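Local coordinates for peridinin-chlorophyll A protein (Amphidinium carterae, PDB 2C9E) that probably serves as a water-soluble light-harvesting antenna, binding peridinin and chlorophyll a to capture blue-green solar energy, at residues 72-77 with 220-225; 1-6 with 93-98; 175-180 with 267-272; 208-211 with 217-220. One frame throughout, in Å; residues are numbered along the deposited sequence.

Interaction 1: 72-77 with 220-225; sequences KALDSA and DGIDKT. With MG (magnesium ion), chain L; PID (peridinin), chain F.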
# COMPACT_ATOMS: atom_id res chain seq x y z
N LYS A 72 -5.52 7.24 13.11
CA LYS A 72 -5.56 7.98 14.34
C LYS A 72 -4.15 8.33 14.79
O LYS A 72 -3.91 9.41 15.36
CB LYS A 72 -6.27 7.19 15.43
CG LYS A 72 -6.30 7.91 16.78
CD LYS A 72 -7.00 7.05 17.82
CE LYS A 72 -7.15 7.79 19.16
NZ LYS A 72 -7.67 9.17 18.88
N ALA A 73 -3.18 7.45 14.52
CA ALA A 73 -1.85 7.75 14.98
C ALA A 73 -1.25 8.88 14.17
O ALA A 73 -0.46 9.68 14.69
CB ALA A 73 -0.98 6.51 14.95
N LEU A 74 -1.62 8.96 12.90
CA LEU A 74 -1.09 10.02 12.03
C LEU A 74 -1.56 11.40 12.57
O LEU A 74 -0.81 12.38 12.56
CB LEU A 74 -1.54 9.81 10.58
CG LEU A 74 -0.78 8.67 9.86
CD1 LEU A 74 -1.46 8.36 8.53
CD2 LEU A 74 0.70 9.13 9.61
N ASP A 75 -2.80 11.45 13.05
CA ASP A 75 -3.33 12.69 13.64
C ASP A 75 -2.33 13.30 14.65
O ASP A 75 -2.17 14.51 14.70
CB ASP A 75 -4.67 12.42 14.33
CG ASP A 75 -5.82 12.17 13.34
OD1 ASP A 75 -5.74 12.55 12.14
OD2 ASP A 75 -6.85 11.59 13.77
N SER A 76 -1.64 12.47 15.44
CA SER A 76 -0.67 13.01 16.40
C SER A 76 0.75 13.15 15.82
O SER A 76 1.52 14.06 16.18
CB SER A 76 -0.61 12.15 17.70
OG SER A 76 -0.19 10.79 17.49
N ALA A 77 1.09 12.28 14.87
CA ALA A 77 2.41 12.30 14.29
C ALA A 77 2.63 13.48 13.38
O ALA A 77 3.68 14.12 13.43
CB ALA A 77 2.65 11.00 13.51
N ASP A 220 0.37 13.81 5.86
CA ASP A 220 -1.01 14.25 5.73
C ASP A 220 -1.66 13.61 4.53
O ASP A 220 -2.84 13.26 4.55
CB ASP A 220 -1.11 15.77 5.57
CG ASP A 220 -2.56 16.23 5.59
OD1 ASP A 220 -3.18 16.05 6.65
OD2 ASP A 220 -3.10 16.70 4.56
N GLY A 221 -0.88 13.49 3.47
CA GLY A 221 -1.40 12.84 2.28
C GLY A 221 -1.73 11.38 2.59
O GLY A 221 -2.79 10.87 2.21
N ILE A 222 -0.84 10.71 3.31
CA ILE A 222 -1.09 9.30 3.63
C ILE A 222 -2.34 9.19 4.48
O ILE A 222 -3.18 8.30 4.29
CB ILE A 222 0.05 8.67 4.44
CG1 ILE A 222 1.35 8.66 3.59
CG2 ILE A 222 -0.37 7.27 4.94
CD1 ILE A 222 1.22 7.87 2.25
N ASP A 223 -2.44 10.11 5.45
CA ASP A 223 -3.57 10.11 6.35
C ASP A 223 -4.87 10.32 5.60
O ASP A 223 -5.84 9.60 5.83
CB ASP A 223 -3.39 11.21 7.39
CG ASP A 223 -4.34 11.06 8.53
OD1 ASP A 223 -4.84 9.92 8.66
OD2 ASP A 223 -4.59 12.03 9.28
N LYS A 224 -4.90 11.30 4.68
CA LYS A 224 -6.12 11.55 3.92
C LYS A 224 -6.48 10.36 3.07
O LYS A 224 -7.66 10.08 2.84
CB LYS A 224 -5.95 12.79 3.02
CG LYS A 224 -6.30 14.16 3.71
CD LYS A 224 -6.01 15.31 2.79
CE LYS A 224 -6.42 16.64 3.41
NZ LYS A 224 -5.81 16.84 4.78
N THR A 225 -5.44 9.65 2.59
CA THR A 225 -5.67 8.47 1.75
C THR A 225 -6.30 7.35 2.58
O THR A 225 -7.22 6.64 2.12
CB THR A 225 -4.32 8.02 1.12
OG1 THR A 225 -3.82 9.08 0.30
CG2 THR A 225 -4.47 6.81 0.25
MG MG L . -6.24 10.59 10.65
C1 PID F . 4.87 -15.73 12.35
C2 PID F . 4.80 -17.26 12.34
C3 PID F . 3.51 -17.72 11.66
C4 PID F . 2.33 -17.18 12.47
C5 PID F . 2.22 -15.65 12.41
C6 PID F . 3.58 -14.92 12.45
C7 PID F . 3.53 -13.62 12.96
C8 PID F . 4.04 -12.47 12.36
C9 PID F . 3.96 -11.17 12.88
C10 PID F . 3.36 -10.77 14.07
C11 PID F . 4.36 -10.05 12.28
C12 PID F . 4.03 -8.99 13.02
C13 PID F . 4.29 -7.66 12.69
C14 PID F . 3.96 -6.52 13.43
C15 PID F . 4.29 -5.26 12.93
C16 PID F . 4.02 -4.04 13.54
C17 PID F . 4.38 -2.83 12.95
C18 PID F . 4.07 -1.60 13.54
C19 PID F . 4.38 -0.36 12.98
C20 PID F . 3.98 0.81 13.63
C21 PID F . 4.19 2.11 13.17
C22 PID F . 3.70 3.19 13.91
C23 PID F . 3.84 4.42 13.51
C24 PID F . 3.92 5.65 13.06
C25 PID F . 2.86 6.25 12.13
C26 PID F . 3.55 6.70 10.83
C27 PID F . 4.77 7.59 11.09
C28 PID F . 5.78 6.95 12.05
C29 PID F . 5.12 6.54 13.38
C30 PID F . 4.99 8.70 8.99
C31 PID F . 5.75 8.98 7.69
CM1 PID F . 6.17 -15.17 12.93
CM2 PID F . 1.33 -15.24 13.60
CM3 PID F . 1.47 -15.30 11.12
CM4 PID F . 3.23 -6.65 14.77
CM5 PID F . 4.91 2.38 11.84
CM6 PID F . 1.80 5.21 11.74
CM7 PID F . 2.15 7.42 12.81
CM8 PID F . 6.14 5.79 14.25
O1 PID F . 4.32 -15.04 11.22
O2 PID F . 3.44 -19.15 11.65
O3 PID F . 2.83 -11.51 14.90
O4 PID F . 3.40 -9.41 14.16
O5 PID F . 4.62 7.70 14.05
O6 PID F . 5.46 7.74 9.83
O7 PID F . 4.01 9.39 9.29
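Asp223 meets Leu74 and Asp75 across two nearly antiparallel helices, with a magnesium ion between the two carboxylates. From the backbone outward, CB of Asp223 lies 3.6 Å from Leu74 CD1, and its CG rests against Leu74 CB at 3.7 Å. The carboxylate then opens onto the metal and grips it with both oxygens, OD1 at 2.5 Å and OD2 at 2.6 Å from magnesium. A chi1 of -166° sets CG opposite the backbone N and carries the group across toward helix 60-77. Asp75 binds through OD1 alone, 2.5 Å from the ion, and its carboxylate plane is turned 67° from that of Asp223. Ser71 completes the protein ligands of the site. Leu74 passes alongside Asp223 in the opposite direction; its CD1 also touches Ile222 CG2, while CD2 turns to the acetate oxygen O7 of a peridinin at 3.3 Å. Asp223 OD2 additionally accepts a hydrogen bond from Lys78. The two acidic oxygens Asp75 OD1 and Asp223 OD2 stand only 3.1 Å apart without a hydrogen bond, so magnesium and the nearby lysine probably offset their mutual repulsion, and the metal joins the N-terminal and C-terminal parts of the chain.

Interaction 2: 1-6 with 93-98; sequences DAIADA and VNEALA. Unlike the reference sequence in segment 1-6: Ala2 (reference Gly). With PID (peridinin), chain F.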
# COMPACT_ATOMS: atom_id res chain seq x y z
N ASP A 1 -5.45 -9.89 27.50
CA ASP A 1 -5.10 -11.26 27.04
C ASP A 1 -3.65 -11.36 26.59
O ASP A 1 -2.92 -10.37 26.59
CB ASP A 1 -6.03 -11.73 25.89
CG ASP A 1 -5.98 -10.82 24.67
OD1 ASP A 1 -5.06 -9.98 24.58
OD2 ASP A 1 -6.88 -10.97 23.79
N ALA A 2 -3.24 -12.56 26.21
CA ALA A 2 -1.87 -12.81 25.76
C ALA A 2 -1.35 -11.78 24.72
O ALA A 2 -0.23 -11.26 24.85
CB ALA A 2 -1.77 -14.24 25.20
N ILE A 3 -2.16 -11.48 23.70
CA ILE A 3 -1.78 -10.54 22.63
C ILE A 3 -1.60 -9.16 23.20
O ILE A 3 -0.56 -8.51 22.99
CB ILE A 3 -2.86 -10.49 21.51
CG1 ILE A 3 -2.80 -11.77 20.67
CG2 ILE A 3 -2.67 -9.24 20.63
CD1 ILE A 3 -3.61 -11.67 19.38
N ALA A 4 -2.61 -8.73 23.93
CA ALA A 4 -2.59 -7.41 24.54
C ALA A 4 -1.33 -7.22 25.38
O ALA A 4 -0.64 -6.21 25.25
CB ALA A 4 -3.86 -7.21 25.42
N ASP A 5 -0.99 -8.20 26.22
CA ASP A 5 0.19 -8.02 27.04
C ASP A 5 1.48 -8.08 26.21
O ASP A 5 2.41 -7.31 26.43
CB ASP A 5 0.27 -9.08 28.17
CG ASP A 5 -1.00 -9.15 29.05
OD1 ASP A 5 -1.76 -8.14 29.16
OD2 ASP A 5 -1.23 -10.23 29.63
N ALA A 6 1.56 -9.00 25.26
CA ALA A 6 2.79 -9.09 24.48
C ALA A 6 2.96 -7.82 23.62
O ALA A 6 4.06 -7.27 23.49
CB ALA A 6 2.76 -10.32 23.63
N VAL A 93 -1.54 1.07 17.53
CA VAL A 93 -1.32 0.60 16.16
C VAL A 93 -0.82 -0.85 16.21
O VAL A 93 -1.27 -1.69 15.45
CB VAL A 93 -0.29 1.49 15.41
CG1 VAL A 93 0.24 0.76 14.12
CG2 VAL A 93 -0.98 2.79 15.01
N ASN A 94 0.08 -1.13 17.15
CA ASN A 94 0.61 -2.47 17.25
C ASN A 94 -0.36 -3.50 17.70
O ASN A 94 -0.28 -4.66 17.27
CB ASN A 94 1.81 -2.51 18.19
CG ASN A 94 3.00 -1.78 17.60
OD1 ASN A 94 3.18 -1.79 16.38
ND2 ASN A 94 3.81 -1.15 18.46
N GLU A 95 -1.27 -3.13 18.59
CA GLU A 95 -2.23 -4.12 19.06
C GLU A 95 -3.25 -4.40 17.98
O GLU A 95 -3.64 -5.56 17.80
CB GLU A 95 -2.91 -3.66 20.34
CG GLU A 95 -4.10 -4.57 20.73
CD GLU A 95 -4.29 -4.70 22.24
OE1 GLU A 95 -4.09 -3.71 22.99
OE2 GLU A 95 -4.65 -5.82 22.67
N ALA A 96 -3.68 -3.37 17.27
CA ALA A 96 -4.61 -3.58 16.16
C ALA A 96 -3.94 -4.50 15.10
O ALA A 96 -4.53 -5.47 14.64
CB ALA A 96 -5.01 -2.25 15.54
N LEU A 97 -2.69 -4.20 14.72
CA LEU A 97 -1.98 -5.06 13.73
C LEU A 97 -1.83 -6.48 14.26
O LEU A 97 -1.89 -7.45 13.50
CB LEU A 97 -0.57 -4.50 13.44
CG LEU A 97 -0.48 -3.28 12.52
CD1 LEU A 97 0.92 -2.74 12.46
CD2 LEU A 97 -0.97 -3.71 11.13
N ALA A 98 -1.59 -6.64 15.56
CA ALA A 98 -1.40 -7.97 16.07
C ALA A 98 -2.67 -8.76 15.89
O ALA A 98 -2.65 -9.92 15.51
CB ALA A 98 -0.95 -7.93 17.59
C1 PID F . 4.87 -15.73 12.35
C2 PID F . 4.80 -17.26 12.34
C3 PID F . 3.51 -17.72 11.66
C4 PID F . 2.33 -17.18 12.47
C5 PID F . 2.22 -15.65 12.41
C6 PID F . 3.58 -14.92 12.45
C7 PID F . 3.53 -13.62 12.96
C8 PID F . 4.04 -12.47 12.36
C9 PID F . 3.96 -11.17 12.88
C10 PID F . 3.36 -10.77 14.07
C11 PID F . 4.36 -10.05 12.28
C12 PID F . 4.03 -8.99 13.02
C13 PID F . 4.29 -7.66 12.69
C14 PID F . 3.96 -6.52 13.43
C15 PID F . 4.29 -5.26 12.93
C16 PID F . 4.02 -4.04 13.54
C17 PID F . 4.38 -2.83 12.95
C18 PID F . 4.07 -1.60 13.54
C19 PID F . 4.38 -0.36 12.98
C20 PID F . 3.98 0.81 13.63
C21 PID F . 4.19 2.11 13.17
C22 PID F . 3.70 3.19 13.91
C23 PID F . 3.84 4.42 13.51
C24 PID F . 3.92 5.65 13.06
C25 PID F . 2.86 6.25 12.13
C26 PID F . 3.55 6.70 10.83
C27 PID F . 4.77 7.59 11.09
C28 PID F . 5.78 6.95 12.05
C29 PID F . 5.12 6.54 13.38
C30 PID F . 4.99 8.70 8.99
C31 PID F . 5.75 8.98 7.69
CM1 PID F . 6.17 -15.17 12.93
CM2 PID F . 1.33 -15.24 13.60
CM3 PID F . 1.47 -15.30 11.12
CM4 PID F . 3.23 -6.65 14.77
CM5 PID F . 4.91 2.38 11.84
CM6 PID F . 1.80 5.21 11.74
CM7 PID F . 2.15 7.42 12.81
CM8 PID F . 6.14 5.79 14.25
O1 PID F . 4.32 -15.04 11.22
O2 PID F . 3.44 -19.15 11.65
O3 PID F . 2.83 -11.51 14.90
O4 PID F . 3.40 -9.41 14.16
O5 PID F . 4.62 7.70 14.05
O6 PID F . 5.46 7.74 9.83
O7 PID F . 4.01 9.39 9.29
O HOH W 1 -1.62 -3.58 24.73
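Asp1 OD1 is gripped twice, by Ala4 N at 2.8 Å in a nearly straight bond (163°) and by a salt bridge from Arg99, which also pairs with Glu95, the residue that touches Ala4 across the contact. The bond to Ala4 N is an Asx motif at the start of the helix. Glu95 OE2 packs against this first turn of helix 2-18, 3.2 Å from Ala4 CB. The glutamate runs outward from its helix at a chi1 of 170°, and a bend at chi2 brings the carboxylate over the turn. A water donates to Glu95 OE1 and to the carbonyl O of Ala4, at 3.0 Å and 2.9 Å respectively, and so bridges the helices where no direct hydrogen bond forms. Glu95 OE2 and Asp1 OD1 are 4.6 Å apart, like charges whose repulsion the shared arginine probably eases. Beside these polar groups, the CG2 branch of Ile3 meets the CB methyl of Ala98 at 3.7 Å. On another side of helix 87-102, Leu97 CD1 lies 3.5 Å from C17 of the peridinin chain. Segments 2-6 and 93-98 run at 144° to each other where helix 2-18 packs on helix 87-102, while helix 132-152 touches Ile3 and Ala98, and helix 60-77 packs against Val93 and Leu97.

Interaction 3: 175-180 with 267-272; sequences GPVGRA and VNLALA. With PID (peridinin), chain J.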
# COMPACT_ATOMS: atom_id res chain seq x y z
N GLY A 175 -23.17 -0.18 -16.08
CA GLY A 175 -24.19 0.35 -16.97
C GLY A 175 -23.29 1.41 -17.57
O GLY A 175 -22.33 1.09 -18.26
N PRO A 176 -23.53 2.69 -17.28
CA PRO A 176 -22.67 3.73 -17.85
C PRO A 176 -21.20 3.51 -17.40
O PRO A 176 -20.26 3.65 -18.18
CB PRO A 176 -23.26 5.01 -17.28
CG PRO A 176 -24.74 4.64 -17.12
CD PRO A 176 -24.65 3.27 -16.52
N VAL A 177 -21.03 3.16 -16.13
CA VAL A 177 -19.71 2.91 -15.55
C VAL A 177 -18.98 1.85 -16.31
O VAL A 177 -17.86 2.08 -16.77
CB VAL A 177 -19.82 2.47 -14.10
CG1 VAL A 177 -18.58 1.72 -13.68
CG2 VAL A 177 -20.04 3.68 -13.24
N GLY A 178 -19.60 0.68 -16.44
CA GLY A 178 -19.00 -0.40 -17.19
C GLY A 178 -18.59 0.03 -18.61
O GLY A 178 -17.49 -0.28 -19.05
N ARG A 179 -19.44 0.77 -19.31
CA ARG A 179 -19.08 1.16 -20.66
C ARG A 179 -17.95 2.18 -20.70
O ARG A 179 -17.02 2.05 -21.52
CB ARG A 179 -20.30 1.72 -21.40
CG ARG A 179 -21.38 0.65 -21.71
CD ARG A 179 -22.55 1.21 -22.52
NE ARG A 179 -23.43 2.08 -21.73
CZ ARG A 179 -24.40 1.64 -20.92
NH1 ARG A 179 -24.63 0.33 -20.80
NH2 ARG A 179 -25.16 2.51 -20.26
N ALA A 180 -18.03 3.18 -19.82
CA ALA A 180 -17.02 4.22 -19.76
C ALA A 180 -15.66 3.64 -19.35
O ALA A 180 -14.61 4.12 -19.82
CB ALA A 180 -17.44 5.31 -18.77
N VAL A 267 -9.32 -4.74 -13.89
CA VAL A 267 -8.76 -3.86 -12.85
C VAL A 267 -9.41 -2.48 -12.91
O VAL A 267 -9.83 -1.95 -11.87
CB VAL A 267 -7.21 -3.65 -12.98
CG1 VAL A 267 -6.75 -2.43 -12.11
CG2 VAL A 267 -6.49 -4.88 -12.53
N ASN A 268 -9.52 -1.90 -14.09
CA ASN A 268 -10.12 -0.56 -14.15
C ASN A 268 -11.59 -0.55 -13.75
O ASN A 268 -12.08 0.42 -13.15
CB ASN A 268 -9.99 0.05 -15.56
CG ASN A 268 -8.56 0.38 -15.93
OD1 ASN A 268 -8.12 0.13 -17.06
ND2 ASN A 268 -7.82 0.95 -14.99
N LEU A 269 -12.32 -1.61 -14.09
CA LEU A 269 -13.74 -1.63 -13.74
C LEU A 269 -13.88 -1.75 -12.22
O LEU A 269 -14.71 -1.07 -11.59
CB LEU A 269 -14.44 -2.80 -14.42
CG LEU A 269 -15.94 -2.98 -14.09
CD1 LEU A 269 -16.72 -1.68 -14.36
CD2 LEU A 269 -16.50 -4.12 -14.96
N ALA A 270 -13.08 -2.64 -11.64
CA ALA A 270 -13.10 -2.88 -10.22
C ALA A 270 -12.72 -1.61 -9.47
O ALA A 270 -13.33 -1.30 -8.45
CB ALA A 270 -12.16 -4.03 -9.89
N LEU A 271 -11.75 -0.85 -9.97
CA LEU A 271 -11.39 0.41 -9.31
C LEU A 271 -12.52 1.43 -9.43
O LEU A 271 -12.86 2.13 -8.49
CB LEU A 271 -10.09 1.00 -9.91
CG LEU A 271 -8.81 0.27 -9.50
CD1 LEU A 271 -7.64 0.81 -10.25
CD2 LEU A 271 -8.59 0.46 -7.99
N ALA A 272 -13.07 1.57 -10.64
CA ALA A 272 -14.16 2.49 -10.89
C ALA A 272 -15.26 2.26 -9.82
O ALA A 272 -15.71 3.20 -9.13
CB ALA A 272 -14.70 2.25 -12.35
C1 PID J . -13.35 12.89 -9.49
C2 PID J . -14.37 13.99 -9.18
C3 PID J . -15.09 13.66 -7.88
C4 PID J . -15.88 12.38 -8.12
C5 PID J . -14.95 11.16 -8.25
C6 PID J . -13.69 11.45 -9.09
C7 PID J . -13.14 10.34 -9.75
C8 PID J . -11.82 9.90 -9.68
C9 PID J . -11.34 8.77 -10.34
C10 PID J . -12.07 7.90 -11.15
C11 PID J . -10.10 8.30 -10.29
C12 PID J . -10.03 7.18 -11.01
C13 PID J . -8.89 6.38 -11.14
C14 PID J . -8.76 5.20 -11.88
C15 PID J . -7.53 4.54 -11.88
C16 PID J . -7.23 3.36 -12.55
C17 PID J . -5.95 2.80 -12.46
C18 PID J . -5.61 1.61 -13.09
C19 PID J . -4.35 1.02 -13.00
C20 PID J . -4.10 -0.21 -13.61
C21 PID J . -2.89 -0.91 -13.55
C22 PID J . -2.78 -2.15 -14.17
C23 PID J . -1.70 -2.88 -14.10
C24 PID J . -0.62 -3.61 -14.00
C25 PID J . -0.44 -4.63 -12.87
C26 PID J . 0.94 -4.45 -12.22
C27 PID J . 2.07 -4.43 -13.26
C28 PID J . 1.85 -3.32 -14.30
C29 PID J . 0.51 -3.47 -15.03
C30 PID J . 3.96 -5.02 -11.94
C31 PID J . 5.28 -4.65 -11.26
CM1 PID J . -12.45 13.18 -10.69
CM2 PID J . -15.81 10.05 -8.85
CM3 PID J . -14.54 10.76 -6.84
CM4 PID J . -9.94 4.64 -12.68
CM5 PID J . -1.65 -0.33 -12.86
CM6 PID J . -1.49 -4.46 -11.78
CM7 PID J . -0.54 -6.05 -13.44
CM8 PID J . 0.33 -2.27 -15.96
O1 PID J . -12.74 12.24 -8.37
O2 PID J . -15.97 14.71 -7.47
O3 PID J . -13.27 7.97 -11.39
O4 PID J . -11.24 6.89 -11.58
O5 PID J . 0.54 -4.66 -15.81
O6 PID J . 3.29 -4.04 -12.60
O7 PID J . 3.52 -6.17 -11.88
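The N-terminal turn of helix 176-192 packs against helix 261-276 in the C-terminal part of this all-helical protein, and the contact is wholly apolar. Leu269 and Val177 carry it. A chi1 near 180° (178°) swings the Leu269 side chain out from its helix until CD1 reaches the other one. There the single methyl has two partners: it sits 3.9 Å from Val177 CG1 and also 3.9 Å from the CA of Gly178. The glycine therefore presents its bare backbone to the leucine tip. Val177 uses its CG1 branch for both of its contacts, its side chain crossing that of Leu269 at a slant and the same methyl lying 4.1 Å from Ala272 CB. Gly175 occupies the N-cap position just ahead of this turn, and its carbonyl O accepts from Arg179 N as the helix starts. Helix 261-276 also serves the pigments: Leu271 CD1 lies 3.4 Å from C17 of a peridinin and the residue touches a chlorophyll a, while Asn268 ND2 lies close to the same polyene. The axes of segments 176-180 and 267-272 come within 9.7 Å, at 143°. Helix 306-324 packs on Val177 through Ala322 and on Ala272 through Val323, whereas helix 234-251 touches helix 261-276 at Val267 and Ala270.

Interaction 4: 208-211 with 217-220; sequences ETAS and MMAD. With PID (peridinin), chain D.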
# COMPACT_ATOMS: atom_id res chain seq x y z
N GLU A 208 11.70 7.64 -3.58
CA GLU A 208 12.98 7.87 -2.92
C GLU A 208 13.17 9.26 -2.25
O GLU A 208 13.74 9.39 -1.14
CB GLU A 208 14.10 7.72 -3.94
CG GLU A 208 15.46 7.72 -3.32
CD GLU A 208 16.60 7.93 -4.31
OE1 GLU A 208 16.52 7.50 -5.49
OE2 GLU A 208 17.60 8.52 -3.88
N THR A 209 12.67 10.29 -2.93
CA THR A 209 12.90 11.65 -2.46
C THR A 209 11.72 12.51 -2.07
O THR A 209 11.93 13.56 -1.49
CB THR A 209 13.62 12.45 -3.56
OG1 THR A 209 12.72 12.54 -4.68
CG2 THR A 209 14.93 11.74 -4.07
N ALA A 210 10.50 12.12 -2.41
CA ALA A 210 9.35 12.97 -2.15
C ALA A 210 9.15 13.39 -0.71
O ALA A 210 9.07 14.57 -0.39
CB ALA A 210 8.09 12.31 -2.68
N SER A 211 9.05 12.42 0.16
CA SER A 211 8.81 12.73 1.56
C SER A 211 9.86 13.64 2.17
O SER A 211 9.52 14.61 2.86
CB SER A 211 8.74 11.43 2.38
OG SER A 211 8.50 11.68 3.75
N MET A 217 3.57 17.23 4.82
CA MET A 217 2.55 17.17 3.81
C MET A 217 2.36 15.71 3.35
O MET A 217 1.21 15.27 3.02
CB MET A 217 2.88 18.08 2.61
CG MET A 217 1.72 18.09 1.63
SD MET A 217 1.88 19.21 0.32
CE MET A 217 1.61 20.70 1.29
N MET A 218 3.46 14.96 3.33
CA MET A 218 3.38 13.54 2.91
C MET A 218 2.57 12.71 3.95
O MET A 218 1.69 11.88 3.59
CB MET A 218 4.80 13.00 2.74
CG MET A 218 4.91 11.49 2.44
SD MET A 218 4.14 10.94 0.92
CE MET A 218 5.26 11.48 -0.37
N ALA A 219 2.87 12.92 5.25
CA ALA A 219 2.12 12.18 6.30
C ALA A 219 0.63 12.55 6.17
O ALA A 219 -0.27 11.71 6.36
CB ALA A 219 2.65 12.56 7.74
N ASP A 220 0.37 13.81 5.86
CA ASP A 220 -1.01 14.25 5.73
C ASP A 220 -1.66 13.61 4.53
O ASP A 220 -2.84 13.26 4.55
CB ASP A 220 -1.11 15.77 5.57
CG ASP A 220 -2.56 16.23 5.59
OD1 ASP A 220 -3.18 16.05 6.65
OD2 ASP A 220 -3.10 16.70 4.56
C1 PID D . 19.55 -7.97 12.58
C2 PID D . 20.67 -8.91 13.02
C3 PID D . 20.14 -9.85 14.11
C4 PID D . 19.69 -9.01 15.31
C5 PID D . 18.47 -8.13 15.02
C6 PID D . 18.50 -7.52 13.60
C7 PID D . 17.85 -6.28 13.48
C8 PID D . 16.66 -6.03 12.80
C9 PID D . 16.04 -4.78 12.71
C10 PID D . 16.46 -3.57 13.25
C11 PID D . 14.91 -4.53 12.03
C12 PID D . 14.64 -3.23 12.09
C13 PID D . 13.66 -2.60 11.32
C14 PID D . 13.34 -1.24 11.25
C15 PID D . 12.36 -0.82 10.34
C16 PID D . 12.00 0.50 10.09
C17 PID D . 11.07 0.78 9.08
C18 PID D . 10.73 2.07 8.67
C19 PID D . 9.84 2.31 7.62
C20 PID D . 9.61 3.61 7.15
C21 PID D . 8.78 3.97 6.08
C22 PID D . 8.72 5.31 5.68
C23 PID D . 8.03 5.81 4.68
C24 PID D . 7.43 6.35 3.65
C25 PID D . 6.01 6.94 3.72
C26 PID D . 5.23 6.79 2.41
C27 PID D . 6.03 7.21 1.17
C28 PID D . 7.28 6.33 1.10
C29 PID D . 8.19 6.49 2.32
C30 PID D . 5.40 7.61 -1.11
C31 PID D . 4.34 7.58 -2.21
CM1 PID D . 19.92 -7.06 11.42
CM2 PID D . 18.45 -7.04 16.09
CM3 PID D . 17.21 -8.98 15.17
CM4 PID D . 14.07 -0.22 12.13
CM5 PID D . 7.90 2.92 5.39
CM6 PID D . 5.18 6.28 4.82
CM7 PID D . 6.15 8.44 4.04
CM8 PID D . 9.31 5.45 2.21
O1 PID D . 18.22 -8.50 12.59
O2 PID D . 21.19 -10.72 14.52
O3 PID D . 17.40 -3.40 14.04
O4 PID D . 15.59 -2.60 12.86
O5 PID D . 8.77 7.80 2.29
O6 PID D . 5.13 7.00 0.07
O7 PID D . 6.44 8.24 -1.29
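Met218 folds back toward Ala210 and Ser211 and fits between them and the acetate-bearing end of a peridinin. Its chain leaves the helix with CG anti to the backbone N (chi1 174°), then bends at both chi2 (62°) and chi3 (75°). The double bend gives each part of the side chain a different neighbour. CG of Met218 faces Ser211, 3.8 Å from its OG. On the pigment, Met218 CG meets the peridinin methyl CM7 at 3.7 Å. The sulfur passes over the ester group at longer range, near C30 and O6. At the tip, CE touches the CB of Ala210 at 3.7 Å and the peridinin carbonyl oxygen O7 at 3.6 Å, so one methyl spans protein and ligand. Ser211 adds a second protein wall: its CB approaches the peridinin hydroxyl O5 to 3.6 Å. Its OG is bonded to the carbonyl O of Gly24 rather than to Met218, whose CG it meets by packing alone. No hydrogen bond links the two segments; their buried contact is made by van der Waals packing and forms part of the peridinin pocket. It joins helix 201-213 to helix 215-231 just across the short connection between them. Phe290, in a loop, packs on Met218, and helix 28-39 meets Glu208 through Lys31 and Ala34.

How the interactions relate
From the N terminus, interaction 2 closes first, bringing helix 2-18 onto helix 87-102 within the N-terminal part of the chain. Interaction 1 starts inside that loop and ends far beyond it, so the two cross; it ties helix 60-77 to helix 215-231 and thereby the N-terminal part to the C-terminal part. Interaction 3 closes a loop of matching length in the latter, from helix 176-192 to helix 261-276, and also crosses interaction 1. The short connection closed by interaction 4 is nested within it. Interactions 1 and 4 share Asp220 and helix 215-231, interactions 1 and 2 touch the same peridinin, and interactions 2 and 3 lie on opposite sides of the chain's centre.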